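Local coordinates for peptidoglycan D,D-transpeptidase FtsI (PDB 6SYN), which probably cross-links septal peptidoglycan during cell division, acting as a class B penicillin-binding protein with D,D-transpeptidase activity, at residues E192-V197 with A221-Y226; S204-L209 with V474-D479; P32-W37 with L106-R111; D52-A57 with K100-H105. One frame throughout, in Å; residues are numbered along the deposited sequence.

Interaction 1. Residues E192-V197 with A221-Y226; sequences ELNNAV and ANSPSY
Ser-223 packs against Leu-193, Asn-194 and Val-197 of helix 183-199, and this is where the contact is tight. Its CB lies 3.6 Å from Asn-194 CA, and its OG is 3.3 Å from Val-197 CG1. Asn-194 reaches across with its amide nitrogen and donates a hydrogen bond from ND2 to Ser-223 OG; the modelled 2.5 Å is too short to be taken literally, and the bond is bent, at 121°. With CG turned opposite the backbone nitrogen (chi1 -161°), the Asn-194 amide swings from the flank of the helix toward the strand.

One turn before Val-197, Leu-193 lays a methyl along the strand backbone: CD2 sits 3.5 Å from Ala-221 O and 4.1 Å from Ala-221 CB, so that it covers main chain as much as side chain. The other side of the helix is looser. Asn-195 is exposed there, while Glu-192 and Ala-196 turn to helix 492-505. Past Ser-223 a cis peptide bond precedes Pro-224 and the chain turns away from helix 183-199. Asn-222 points to the reverse side, where its ND2 bonds to Asn-241.

Helix and edge strand run nearly parallel, 19° apart. A helix laid like this over the central antiparallel sheet, beside the C-terminal helix, belongs to the transpeptidase fold shared with serine beta-lactamases.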
loop_
_atom_site.group_PDB
_atom_site.type_symbol
_atom_site.label_atom_id
_atom_site.label_comp_id
_atom_site.label_asym_id
_atom_site.label_seq_id
_atom_site.Cartn_x
_atom_site.Cartn_y
_atom_site.Cartn_z
ATOM N N GLU A 192 2.038 8.061 9.408
ATOM C CA GLU A 192 1.901 9.264 8.545
ATOM C C GLU A 192 0.675 9.090 7.643
ATOM O O GLU A 192 -0.066 10.074 7.459
ATOM C CB GLU A 192 3.194 9.493 7.759
ATOM C CG GLU A 192 4.372 9.841 8.651
ATOM C CD GLU A 192 4.182 11.101 9.476
ATOM O OE1 GLU A 192 3.466 12.002 9.015
ATOM O OE2 GLU A 192 4.747 11.173 10.576
ATOM N N LEU A 193 0.464 7.875 7.129
ATOM C CA LEU A 193 -0.622 7.538 6.172
ATOM C C LEU A 193 -1.976 7.639 6.882
ATOM O O LEU A 193 -2.836 8.413 6.426
ATOM C CB LEU A 193 -0.391 6.117 5.649
ATOM C CG LEU A 193 -1.458 5.593 4.692
ATOM C CD1 LEU A 193 -1.367 6.311 3.352
ATOM C CD2 LEU A 193 -1.333 4.088 4.513
ATOM N N ASN A 194 -2.132 6.866 7.959
ATOM C CA ASN A 194 -3.369 6.759 8.777
ATOM C C ASN A 194 -3.842 8.159 9.165
ATOM O O ASN A 194 -5.003 8.488 8.871
ATOM C CB ASN A 194 -3.135 5.897 10.015
ATOM C CG ASN A 194 -4.426 5.390 10.609
ATOM O OD1 ASN A 194 -4.670 5.545 11.803
ATOM N ND2 ASN A 194 -5.259 4.787 9.780
ATOM N N ASN A 195 -2.952 8.944 9.781
ATOM C CA ASN A 195 -3.182 10.361 10.171
ATOM C C ASN A 195 -3.717 11.137 8.961
ATOM O O ASN A 195 -4.853 11.639 9.050
ATOM C CB ASN A 195 -1.912 11.005 10.735
ATOM C CG ASN A 195 -1.581 10.534 12.139
ATOM O OD1 ASN A 195 -2.374 9.833 12.775
ATOM N ND2 ASN A 195 -0.410 10.918 12.630
ATOM N N ALA A 196 -2.943 11.201 7.871
ATOM C CA ALA A 196 -3.277 11.965 6.644
ATOM C C ALA A 196 -4.613 11.497 6.054
ATOM O O ALA A 196 -5.361 12.354 5.539
ATOM C CB ALA A 196 -2.169 11.843 5.635
ATOM N N VAL A 197 -4.912 10.197 6.113
ATOM C CA VAL A 197 -6.185 9.634 5.573
ATOM C C VAL A 197 -7.354 10.114 6.447
ATOM O O VAL A 197 -8.438 10.325 5.895
ATOM C CB VAL A 197 -6.125 8.098 5.424
ATOM C CG1 VAL A 197 -7.487 7.428 5.584
ATOM C CG2 VAL A 197 -5.507 7.711 4.087
ATOM N N ALA A 221 1.689 -0.272 4.009
ATOM C CA ALA A 221 0.631 0.118 4.967
ATOM C C ALA A 221 -0.622 0.587 4.223
ATOM O O ALA A 221 -0.510 1.055 3.076
ATOM C CB ALA A 221 1.146 1.186 5.894
ATOM N N ASN A 222 -1.776 0.437 4.875
ATOM C CA ASN A 222 -3.109 0.861 4.377
ATOM C C ASN A 222 -3.875 1.505 5.531
ATOM O O ASN A 222 -3.739 1.041 6.679
ATOM C CB ASN A 222 -3.920 -0.306 3.816
ATOM C CG ASN A 222 -3.127 -1.178 2.865
ATOM O OD1 ASN A 222 -2.926 -0.814 1.706
ATOM N ND2 ASN A 222 -2.674 -2.328 3.346
ATOM N N SER A 223 -4.634 2.550 5.228
ATOM C CA SER A 223 -5.655 3.138 6.126
ATOM C C SER A 223 -6.967 3.198 5.353
ATOM O O SER A 223 -6.978 3.694 4.231
ATOM C CB SER A 223 -5.225 4.489 6.617
ATOM O OG SER A 223 -6.188 5.031 7.508
ATOM N N PRO A 224 -8.099 2.698 5.904
ATOM C CA PRO A 224 -8.163 2.171 7.273
ATOM C C PRO A 224 -7.555 0.775 7.478
ATOM O O PRO A 224 -7.453 0.015 6.528
ATOM C CB PRO A 224 -9.673 2.085 7.520
ATOM C CG PRO A 224 -10.235 1.780 6.153
ATOM C CD PRO A 224 -9.399 2.630 5.219
ATOM N N SER A 225 -7.167 0.477 8.718
ATOM C CA SER A 225 -6.643 -0.849 9.126
ATOM C C SER A 225 -7.672 -1.519 10.035
ATOM O O SER A 225 -8.863 -1.158 9.937
ATOM C CB SER A 225 -5.295 -0.736 9.780
ATOM O OG SER A 225 -4.606 -1.980 9.720
ATOM N N TYR A 226 -7.228 -2.483 10.844
ATOM C CA TYR A 226 -8.047 -3.227 11.830
ATOM C C TYR A 226 -7.118 -3.717 12.933
ATOM O O TYR A 226 -5.902 -3.796 12.683
ATOM C CB TYR A 226 -8.794 -4.393 11.175
ATOM C CG TYR A 226 -7.963 -5.569 10.722
ATOM C CD1 TYR A 226 -7.642 -6.603 11.586
ATOM C CD2 TYR A 226 -7.549 -5.685 9.407
ATOM C CE1 TYR A 226 -6.905 -7.701 11.167
ATOM C CE2 TYR A 226 -6.809 -6.772 8.971
ATOM C CZ TYR A 226 -6.489 -7.787 9.851
ATOM O OH TYR A 226 -5.763 -8.855 9.408
#

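Interaction 2. Residues S204-L209 with V474-D479; sequences SGTAVL and VVVIND
The flat carboxamide of Asn-478 turns its nitrogen to Ser-204: ND2 gives OG a straight but weak hydrogen bond, 3.4 Å long. Its other end, OD1, accepts from Lys-445, so the two ends of the amide are held by different partners. The remaining flat groups are peptide planes, joined by six backbone bonds in three antiparallel hydrogen-bonded pairs, Ser-204 with Asn-478, Thr-206 with Val-476 and Val-208 with Val-474. The middle pair is regular, Thr-206 N to Val-476 O and Val-476 N to Thr-206 O both being 3.0 Å. Next to it, Gly-205 CA and Ala-207 CA make CA-H...O contacts with Val-476 O and Val-474 O.

On the face carrying these three pairs, Thr-206 CG2 lies alongside Val-476 CG1 at 3.7 Å, and helix 370-381 covers Thr-206, Val-208 and Val-474. The other face is lined by Gly-205, Ala-207, Val-475 and Ile-477; there Ala-207 CB is 4.2 Å from Val-475 CG2.

Every touching residue is buried. Strands 204-211 and 471-478 are neighbours, numbers 1 and 5 in the order 2-1-5-4-3, in the antiparallel sheet that forms the centre of the penicillin-binding transpeptidase fold.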
loop_
_atom_site.group_PDB
_atom_site.type_symbol
_atom_site.label_atom_id
_atom_site.label_comp_id
_atom_site.label_asym_id
_atom_site.label_seq_id
_atom_site.Cartn_x
_atom_site.Cartn_y
_atom_site.Cartn_z
ATOM N N SER A 204 -9.734 5.766 1.691
ATOM C CA SER A 204 -8.565 4.941 2.067
ATOM C C SER A 204 -7.277 5.643 1.633
ATOM O O SER A 204 -7.343 6.704 0.984
ATOM C CB SER A 204 -8.672 3.541 1.486
ATOM O OG SER A 204 -8.048 3.441 0.214
ATOM N N GLY A 205 -6.150 5.064 2.025
ATOM C CA GLY A 205 -4.814 5.411 1.519
ATOM C C GLY A 205 -3.954 4.171 1.514
ATOM O O GLY A 205 -4.348 3.184 2.164
ATOM N N THR A 206 -2.849 4.192 0.778
ATOM C CA THR A 206 -1.794 3.158 0.876
ATOM C C THR A 206 -0.454 3.824 0.558
ATOM O O THR A 206 -0.415 4.728 -0.307
ATOM C CB THR A 206 -2.146 1.896 0.070
ATOM O OG1 THR A 206 -0.963 1.379 -0.544
ATOM C CG2 THR A 206 -3.201 2.112 -0.990
ATOM N N ALA A 207 0.570 3.431 1.315
ATOM C CA ALA A 207 1.982 3.826 1.135
ATOM C C ALA A 207 2.803 2.553 0.945
ATOM O O ALA A 207 2.674 1.641 1.790
ATOM C CB ALA A 207 2.457 4.618 2.326
ATOM N N VAL A 208 3.577 2.481 -0.140
ATOM C CA VAL A 208 4.544 1.374 -0.393
ATOM C C VAL A 208 5.949 1.978 -0.467
ATOM O O VAL A 208 6.133 2.965 -1.205
ATOM C CB VAL A 208 4.185 0.572 -1.658
ATOM C CG1 VAL A 208 5.165 -0.569 -1.896
ATOM C CG2 VAL A 208 2.764 0.039 -1.594
ATOM N N LEU A 209 6.879 1.392 0.294
ATOM C CA LEU A 209 8.319 1.755 0.342
ATOM C C LEU A 209 9.145 0.543 -0.101
ATOM O O LEU A 209 9.048 -0.513 0.556
ATOM C CB LEU A 209 8.681 2.153 1.774
ATOM C CG LEU A 209 10.111 2.648 1.972
ATOM C CD1 LEU A 209 10.268 4.065 1.448
ATOM C CD2 LEU A 209 10.503 2.566 3.440
ATOM N N VAL A 474 5.816 5.224 -2.846
ATOM C CA VAL A 474 4.499 5.643 -3.410
ATOM C C VAL A 474 3.552 5.934 -2.238
ATOM O O VAL A 474 3.581 5.191 -1.234
ATOM C CB VAL A 474 3.910 4.579 -4.360
ATOM C CG1 VAL A 474 2.467 4.883 -4.743
ATOM C CG2 VAL A 474 4.763 4.389 -5.605
ATOM N N VAL A 475 2.769 7.004 -2.376
ATOM C CA VAL A 475 1.650 7.400 -1.474
ATOM C C VAL A 475 0.465 7.787 -2.372
ATOM O O VAL A 475 0.642 8.678 -3.233
ATOM C CB VAL A 475 2.086 8.544 -0.536
ATOM C CG1 VAL A 475 0.978 8.985 0.408
ATOM C CG2 VAL A 475 3.329 8.169 0.251
ATOM N N VAL A 476 -0.667 7.090 -2.216
ATOM C CA VAL A 476 -1.970 7.395 -2.881
ATOM C C VAL A 476 -3.027 7.561 -1.780
ATOM O O VAL A 476 -3.176 6.634 -0.965
ATOM C CB VAL A 476 -2.369 6.314 -3.911
ATOM C CG1 VAL A 476 -2.465 4.919 -3.306
ATOM C CG2 VAL A 476 -3.664 6.659 -4.633
ATOM N N ILE A 477 -3.687 8.721 -1.727
ATOM C CA ILE A 477 -4.905 8.966 -0.895
ATOM C C ILE A 477 -6.110 8.832 -1.826
ATOM O O ILE A 477 -6.217 9.624 -2.785
ATOM C CB ILE A 477 -4.897 10.345 -0.200
ATOM C CG1 ILE A 477 -3.618 10.603 0.603
ATOM C CG2 ILE A 477 -6.144 10.514 0.657
ATOM C CD1 ILE A 477 -3.430 9.702 1.800
ATOM N N ASN A 478 -6.980 7.867 -1.539
ATOM C CA ASN A 478 -8.167 7.552 -2.369
ATOM C C ASN A 478 -9.361 8.332 -1.805
ATOM O O ASN A 478 -9.760 8.055 -0.653
ATOM C CB ASN A 478 -8.339 6.034 -2.471
ATOM C CG ASN A 478 -9.739 5.604 -2.844
ATOM O OD1 ASN A 478 -10.284 6.048 -3.853
ATOM N ND2 ASN A 478 -10.317 4.725 -2.038
ATOM N N ASP A 479 -9.829 9.320 -2.582
ATOM C CA ASP A 479 -11.073 10.124 -2.409
ATOM C C ASP A 479 -10.995 11.044 -1.191
ATOM O O ASP A 479 -11.868 10.998 -0.324
ATOM C CB ASP A 479 -12.321 9.240 -2.373
ATOM C CG ASP A 479 -13.609 10.010 -2.618
ATOM O OD1 ASP A 479 -13.529 11.184 -3.013
ATOM O OD2 ASP A 479 -14.680 9.432 -2.411
#

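Interaction 3. Residues P32-W37 with L106-R111; sequences PVNAVW and LRQESR
Trp-37 has its indole overlapped on one face by the guanidinium of Arg-107, a cation-pi contact with CZ 4.8 Å from the centroid of the five-membered ring. The fit is slanted: NH1 is displaced toward the ring's rim, and guanidinium and indole planes are 40° apart. Lower down the arginine, CG rests 3.7 Å from Trp-37 NE1, so aliphatic chain and charged end both use this tryptophan. Phe-81 and His-105 also stack on the indole.

Arg-107 is held from a second direction by Glu-109, two residues along on the same face of the strand. NE makes a salt bridge to Glu-109 OE1 at 2.9 Å, with the oxygen met from above the carboxylate plane, and NH2 adds a weak bond to the same oxygen. Both side chains leave their backbones with CG between nitrogen and carbonyl carbon (chi1 70° for Arg-107, 59° for Glu-109) and then extend. Ala-35 CB lies beneath the carboxylate, 3.6 Å from OE1.

The opposite face is more apolar at one end, where Val-36 CG2 meets Leu-106 CD1 at 3.7 Å and helix 90-97 covers both. Four backbone hydrogen bonds join the antiparallel strands. The shortest runs from Val-33 N to Glu-109 O, 2.8 Å. The longest, from Arg-107 N to Ala-35 O, measures 3.2 Å. The chemistry implies that the cation of Arg-107 is shared between a carboxylate and an aromatic face, which probably limits the rotation of its guanidinium.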
loop_
_atom_site.group_PDB
_atom_site.type_symbol
_atom_site.label_atom_id
_atom_site.label_comp_id
_atom_site.label_asym_id
_atom_site.label_seq_id
_atom_site.Cartn_x
_atom_site.Cartn_y
_atom_site.Cartn_z
ATOM N N PRO A 32 1.341 -19.226 24.962
ATOM C CA PRO A 32 0.466 -20.128 25.710
ATOM C C PRO A 32 -0.419 -19.348 26.694
ATOM O O PRO A 32 0.114 -18.549 27.454
ATOM C CB PRO A 32 1.455 -21.054 26.435
ATOM C CG PRO A 32 2.683 -20.193 26.639
ATOM C CD PRO A 32 2.738 -19.296 25.420
ATOM N N VAL A 33 -1.734 -19.581 26.644
ATOM C CA VAL A 33 -2.753 -18.828 27.435
ATOM C C VAL A 33 -3.838 -19.792 27.921
ATOM O O VAL A 33 -3.895 -20.929 27.416
ATOM C CB VAL A 33 -3.375 -17.688 26.602
ATOM C CG1 VAL A 33 -2.335 -16.660 26.189
ATOM C CG2 VAL A 33 -4.119 -18.214 25.383
ATOM N N ASN A 34 -4.648 -19.337 28.880
ATOM C CA ASN A 34 -6.012 -19.858 29.158
ATOM C C ASN A 34 -6.995 -18.886 28.494
ATOM O O ASN A 34 -6.859 -17.664 28.728
ATOM C CB ASN A 34 -6.291 -20.012 30.656
ATOM C CG ASN A 34 -5.097 -20.505 31.450
ATOM O OD1 ASN A 34 -4.861 -20.043 32.566
ATOM N ND2 ASN A 34 -4.340 -21.437 30.893
ATOM N N ALA A 35 -7.911 -19.401 27.670
ATOM C CA ALA A 35 -8.895 -18.615 26.889
ATOM C C ALA A 35 -10.312 -18.995 27.327
ATOM O O ALA A 35 -10.507 -20.132 27.797
ATOM C CB ALA A 35 -8.697 -18.856 25.414
ATOM N N VAL A 36 -11.256 -18.065 27.176
ATOM C CA VAL A 36 -12.689 -18.261 27.532
ATOM C C VAL A 36 -13.501 -18.219 26.240
ATOM O O VAL A 36 -13.450 -17.196 25.529
ATOM C CB VAL A 36 -13.187 -17.225 28.558
ATOM C CG1 VAL A 36 -14.671 -17.395 28.856
ATOM C CG2 VAL A 36 -12.378 -17.286 29.845
ATOM N N TRP A 37 -14.207 -19.313 25.956
ATOM C CA TRP A 37 -15.114 -19.433 24.791
ATOM C C TRP A 37 -16.480 -19.911 25.277
ATOM O O TRP A 37 -16.552 -20.510 26.361
ATOM C CB TRP A 37 -14.510 -20.349 23.724
ATOM C CG TRP A 37 -14.275 -21.766 24.145
ATOM C CD1 TRP A 37 -13.212 -22.260 24.843
ATOM C CD2 TRP A 37 -15.102 -22.896 23.828
ATOM N NE1 TRP A 37 -13.333 -23.615 25.001
ATOM C CE2 TRP A 37 -14.482 -24.034 24.383
ATOM C CE3 TRP A 37 -16.306 -23.055 23.135
ATOM C CZ2 TRP A 37 -15.033 -25.310 24.277
ATOM C CZ3 TRP A 37 -16.850 -24.316 23.029
ATOM C CH2 TRP A 37 -16.222 -25.427 23.594
ATOM N N LEU A 106 -13.327 -22.874 29.815
ATOM C CA LEU A 106 -11.881 -22.538 29.847
ATOM C C LEU A 106 -11.122 -23.627 29.078
ATOM O O LEU A 106 -11.504 -24.804 29.214
ATOM C CB LEU A 106 -11.413 -22.455 31.304
ATOM C CG LEU A 106 -11.584 -21.100 31.994
ATOM C CD1 LEU A 106 -10.544 -20.100 31.508
ATOM C CD2 LEU A 106 -12.989 -20.548 31.801
ATOM N N ARG A 107 -10.123 -23.250 28.276
ATOM C CA ARG A 107 -9.113 -24.194 27.719
ATOM C C ARG A 107 -7.775 -23.464 27.539
ATOM O O ARG A 107 -7.783 -22.266 27.187
ATOM C CB ARG A 107 -9.595 -24.852 26.419
ATOM C CG ARG A 107 -9.681 -23.942 25.199
ATOM C CD ARG A 107 -9.592 -24.722 23.894
ATOM N NE ARG A 107 -9.446 -23.850 22.731
ATOM C CZ ARG A 107 -10.248 -23.828 21.667
ATOM N NH1 ARG A 107 -11.284 -24.647 21.578
ATOM N NH2 ARG A 107 -10.009 -22.979 20.678
ATOM N N GLN A 108 -6.673 -24.171 27.812
ATOM C CA GLN A 108 -5.288 -23.739 27.493
ATOM C C GLN A 108 -5.084 -23.900 25.982
ATOM O O GLN A 108 -5.441 -24.973 25.454
ATOM C CB GLN A 108 -4.274 -24.551 28.299
ATOM C CG GLN A 108 -4.470 -24.399 29.801
ATOM C CD GLN A 108 -3.457 -25.144 30.634
ATOM O OE1 GLN A 108 -2.290 -25.270 30.269
ATOM N NE2 GLN A 108 -3.900 -25.629 31.783
ATOM N N GLU A 109 -4.590 -22.856 25.314
ATOM C CA GLU A 109 -4.270 -22.876 23.861
ATOM C C GLU A 109 -3.082 -21.948 23.609
ATOM O O GLU A 109 -2.585 -21.334 24.577
ATOM C CB GLU A 109 -5.482 -22.472 23.015
ATOM C CG GLU A 109 -6.019 -21.083 23.324
ATOM C CD GLU A 109 -7.198 -20.649 22.470
ATOM O OE1 GLU A 109 -8.318 -21.144 22.705
ATOM O OE2 GLU A 109 -6.988 -19.820 21.563
ATOM N N SER A 110 -2.645 -21.877 22.353
ATOM C CA SER A 110 -1.628 -20.918 21.859
ATOM C C SER A 110 -2.374 -19.763 21.186
ATOM O O SER A 110 -3.199 -20.033 20.295
ATOM C CB SER A 110 -0.642 -21.596 20.940
ATOM O OG SER A 110 -0.040 -20.668 20.051
ATOM N N ARG A 111 -2.151 -18.538 21.658
ATOM C CA ARG A 111 -2.762 -17.320 21.075
ATOM C C ARG A 111 -1.794 -16.774 20.029
ATOM O O ARG A 111 -0.644 -16.469 20.394
ATOM C CB ARG A 111 -3.050 -16.283 22.160
ATOM C CG ARG A 111 -3.716 -15.024 21.630
ATOM C CD ARG A 111 -3.964 -14.002 22.716
ATOM N NE ARG A 111 -4.505 -12.776 22.152
ATOM C CZ ARG A 111 -4.862 -11.704 22.853
ATOM N NH1 ARG A 111 -4.736 -11.684 24.169
ATOM N NH2 ARG A 111 -5.352 -10.648 22.231
#

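Interaction 4. Residues D52-A57 with K100-H105; sequences DTRWKA and KLPGIH
Lys-100 brings its carbonyl to the edge of the Arg-54 guanidinium, just ahead of a type II beta turn, Leu-101 to Ile-104, that leads into strand 104-113 of the family's dimerisation domain. Its O lies 3.0 Å from Arg-54 NH1. Lys-100 itself is the first residue to break from the preceding helix, with positive phi, and Leu-99 just before it accepts a bond from Arg-54 NE.

Leu-101 does most of the packing. Its CD2 stands over the centre of the Trp-55 six-membered ring, 3.6 Å from the centroid and only 6° off the normal, a CH-pi contact. That same methyl also covers a face of the Arg-54 guanidinium, while CD1 is 3.8 Å from Arg-54 O. Arg-54 is kept in place by Asp-52: OD1 accepts from the backbone N of Arg-54, a capping bond in the turn that leads into the helix, and OD2 forms a salt bridge with NH2 at 2.9 Å, in the guanidinium plane.

Pro-102 then sets its O at the rim of the indole, 4.0 Å from Trp-55 CH2. Gly-103 takes the positive phi of the turn's third position, and Ile-104 N closes it by bonding to Leu-101 O at 3.2 Å. With CG1 opposite its own carbonyl carbon (chi1 -57°), Ile-104 reaches the indole edge, where CD1 lies 3.9 Å from Trp-55 CZ3.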
loop_
_atom_site.group_PDB
_atom_site.type_symbol
_atom_site.label_atom_id
_atom_site.label_comp_id
_atom_site.label_asym_id
_atom_site.label_seq_id
_atom_site.Cartn_x
_atom_site.Cartn_y
_atom_site.Cartn_z
ATOM N N ASP A 52 -30.590 -15.331 36.101
ATOM C CA ASP A 52 -29.561 -15.955 36.975
ATOM C C ASP A 52 -28.362 -15.004 37.131
ATOM O O ASP A 52 -27.838 -14.518 36.105
ATOM C CB ASP A 52 -29.168 -17.335 36.441
ATOM C CG ASP A 52 -28.253 -18.104 37.378
ATOM O OD1 ASP A 52 -27.206 -17.548 37.759
ATOM O OD2 ASP A 52 -28.606 -19.241 37.734
ATOM N N THR A 53 -27.944 -14.795 38.385
ATOM C CA THR A 53 -26.989 -13.753 38.852
ATOM C C THR A 53 -25.545 -14.125 38.481
ATOM O O THR A 53 -24.686 -13.224 38.500
ATOM C CB THR A 53 -27.134 -13.555 40.368
ATOM O OG1 THR A 53 -27.086 -14.845 40.976
ATOM C CG2 THR A 53 -28.421 -12.872 40.772
ATOM N N ARG A 54 -25.283 -15.399 38.176
ATOM C CA ARG A 54 -23.944 -15.895 37.759
ATOM C C ARG A 54 -23.533 -15.262 36.419
ATOM O O ARG A 54 -22.318 -15.081 36.209
ATOM C CB ARG A 54 -23.959 -17.424 37.670
ATOM C CG ARG A 54 -24.077 -18.124 39.017
ATOM C CD ARG A 54 -25.030 -19.307 38.982
ATOM N NE ARG A 54 -24.458 -20.475 38.328
ATOM C CZ ARG A 54 -25.125 -21.336 37.559
ATOM N NH1 ARG A 54 -24.483 -22.365 37.026
ATOM N NH2 ARG A 54 -26.415 -21.170 37.309
ATOM N N TRP A 55 -24.500 -14.953 35.544
ATOM C CA TRP A 55 -24.277 -14.313 34.218
ATOM C C TRP A 55 -23.689 -12.911 34.406
ATOM O O TRP A 55 -22.777 -12.543 33.645
ATOM C CB TRP A 55 -25.572 -14.259 33.393
ATOM C CG TRP A 55 -26.060 -15.598 32.933
ATOM C CD1 TRP A 55 -27.244 -16.191 33.263
ATOM C CD2 TRP A 55 -25.377 -16.529 32.071
ATOM N NE1 TRP A 55 -27.349 -17.415 32.660
ATOM C CE2 TRP A 55 -26.219 -17.655 31.929
ATOM C CE3 TRP A 55 -24.143 -16.527 31.407
ATOM C CZ2 TRP A 55 -25.868 -18.757 31.149
ATOM C CZ3 TRP A 55 -23.795 -17.621 30.641
ATOM C CH2 TRP A 55 -24.650 -18.716 30.509
ATOM N N LYS A 56 -24.206 -12.150 35.370
ATOM C CA LYS A 56 -23.717 -10.779 35.674
ATOM C C LYS A 56 -22.323 -10.900 36.297
ATOM O O LYS A 56 -21.492 -10.004 36.070
ATOM C CB LYS A 56 -24.719 -10.039 36.567
ATOM C CG LYS A 56 -24.362 -8.594 36.911
ATOM C CD LYS A 56 -24.441 -7.619 35.752
ATOM C CE LYS A 56 -24.330 -6.170 36.187
ATOM N NZ LYS A 56 -22.972 -5.837 36.686
ATOM N N ALA A 57 -22.081 -11.985 37.035
ATOM C CA ALA A 57 -20.785 -12.287 37.682
ATOM C C ALA A 57 -19.725 -12.522 36.597
ATOM O O ALA A 57 -18.587 -12.063 36.776
ATOM C CB ALA A 57 -20.937 -13.474 38.601
ATOM N N LYS A 100 -19.774 -22.570 37.052
ATOM C CA LYS A 100 -20.440 -23.802 36.534
ATOM C C LYS A 100 -21.541 -23.413 35.541
ATOM O O LYS A 100 -22.588 -24.095 35.508
ATOM C CB LYS A 100 -20.999 -24.646 37.685
ATOM C CG LYS A 100 -20.021 -24.919 38.819
ATOM C CD LYS A 100 -20.257 -26.235 39.538
ATOM C CE LYS A 100 -19.268 -27.314 39.143
ATOM N NZ LYS A 100 -19.276 -27.565 37.681
ATOM N N LEU A 101 -21.311 -22.353 34.762
ATOM C CA LEU A 101 -22.261 -21.868 33.731
ATOM C C LEU A 101 -22.213 -22.825 32.545
ATOM O O LEU A 101 -21.154 -23.039 31.957
ATOM C CB LEU A 101 -21.885 -20.442 33.324
ATOM C CG LEU A 101 -22.291 -19.359 34.319
ATOM C CD1 LEU A 101 -21.560 -18.057 34.034
ATOM C CD2 LEU A 101 -23.795 -19.142 34.294
ATOM N N PRO A 102 -23.354 -23.448 32.171
ATOM C CA PRO A 102 -23.372 -24.380 31.047
ATOM C C PRO A 102 -23.168 -23.584 29.750
ATOM O O PRO A 102 -23.756 -22.517 29.628
ATOM C CB PRO A 102 -24.750 -25.048 31.150
ATOM C CG PRO A 102 -25.614 -24.021 31.857
ATOM C CD PRO A 102 -24.681 -23.266 32.780
ATOM N N GLY A 103 -22.314 -24.091 28.853
ATOM C CA GLY A 103 -21.939 -23.433 27.586
ATOM C C GLY A 103 -20.704 -22.557 27.731
ATOM O O GLY A 103 -20.225 -22.065 26.699
ATOM N N ILE A 104 -20.216 -22.356 28.962
ATOM C CA ILE A 104 -18.999 -21.550 29.282
ATOM C C ILE A 104 -17.827 -22.518 29.449
ATOM O O ILE A 104 -17.987 -23.495 30.197
ATOM C CB ILE A 104 -19.209 -20.695 30.551
ATOM C CG1 ILE A 104 -20.412 -19.752 30.426
ATOM C CG2 ILE A 104 -17.936 -19.940 30.913
ATOM C CD1 ILE A 104 -20.334 -18.767 29.274
ATOM N N HIS A 105 -16.696 -22.234 28.802
ATOM C CA HIS A 105 -15.511 -23.131 28.765
ATOM C C HIS A 105 -14.215 -22.338 28.975
ATOM O O HIS A 105 -14.056 -21.263 28.360
ATOM C CB HIS A 105 -15.452 -23.897 27.436
ATOM C CG HIS A 105 -16.622 -24.784 27.170
ATOM N ND1 HIS A 105 -16.611 -26.133 27.469
ATOM C CD2 HIS A 105 -17.822 -24.534 26.602
ATOM C CE1 HIS A 105 -17.761 -26.672 27.116
ATOM N NE2 HIS A 105 -18.522 -25.712 26.581
#

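In the fold
From the N terminus, strand 26-38 carries the first of the segments, and interaction 3 closes a loop of 68 residues when strand 104-113 returns beside it. Interaction 4 is nested inside that loop, fastening helix 54-62 to the turn that starts the returning strand; the two contacts meet where Trp-37 O and His-105 N pair. Both lie in the dimerisation domain. The chain then enters the transpeptidase domain, where interactions 1 and 2 cross: 192-197 and 204-209 both open before 221-226 closes the short loop, and 474-479 closes the long one of 264 residues. Strand 204-211 lies between 217-223, used by interaction 1, and 471-478, its partner in interaction 2, joining both contacts in one sheet.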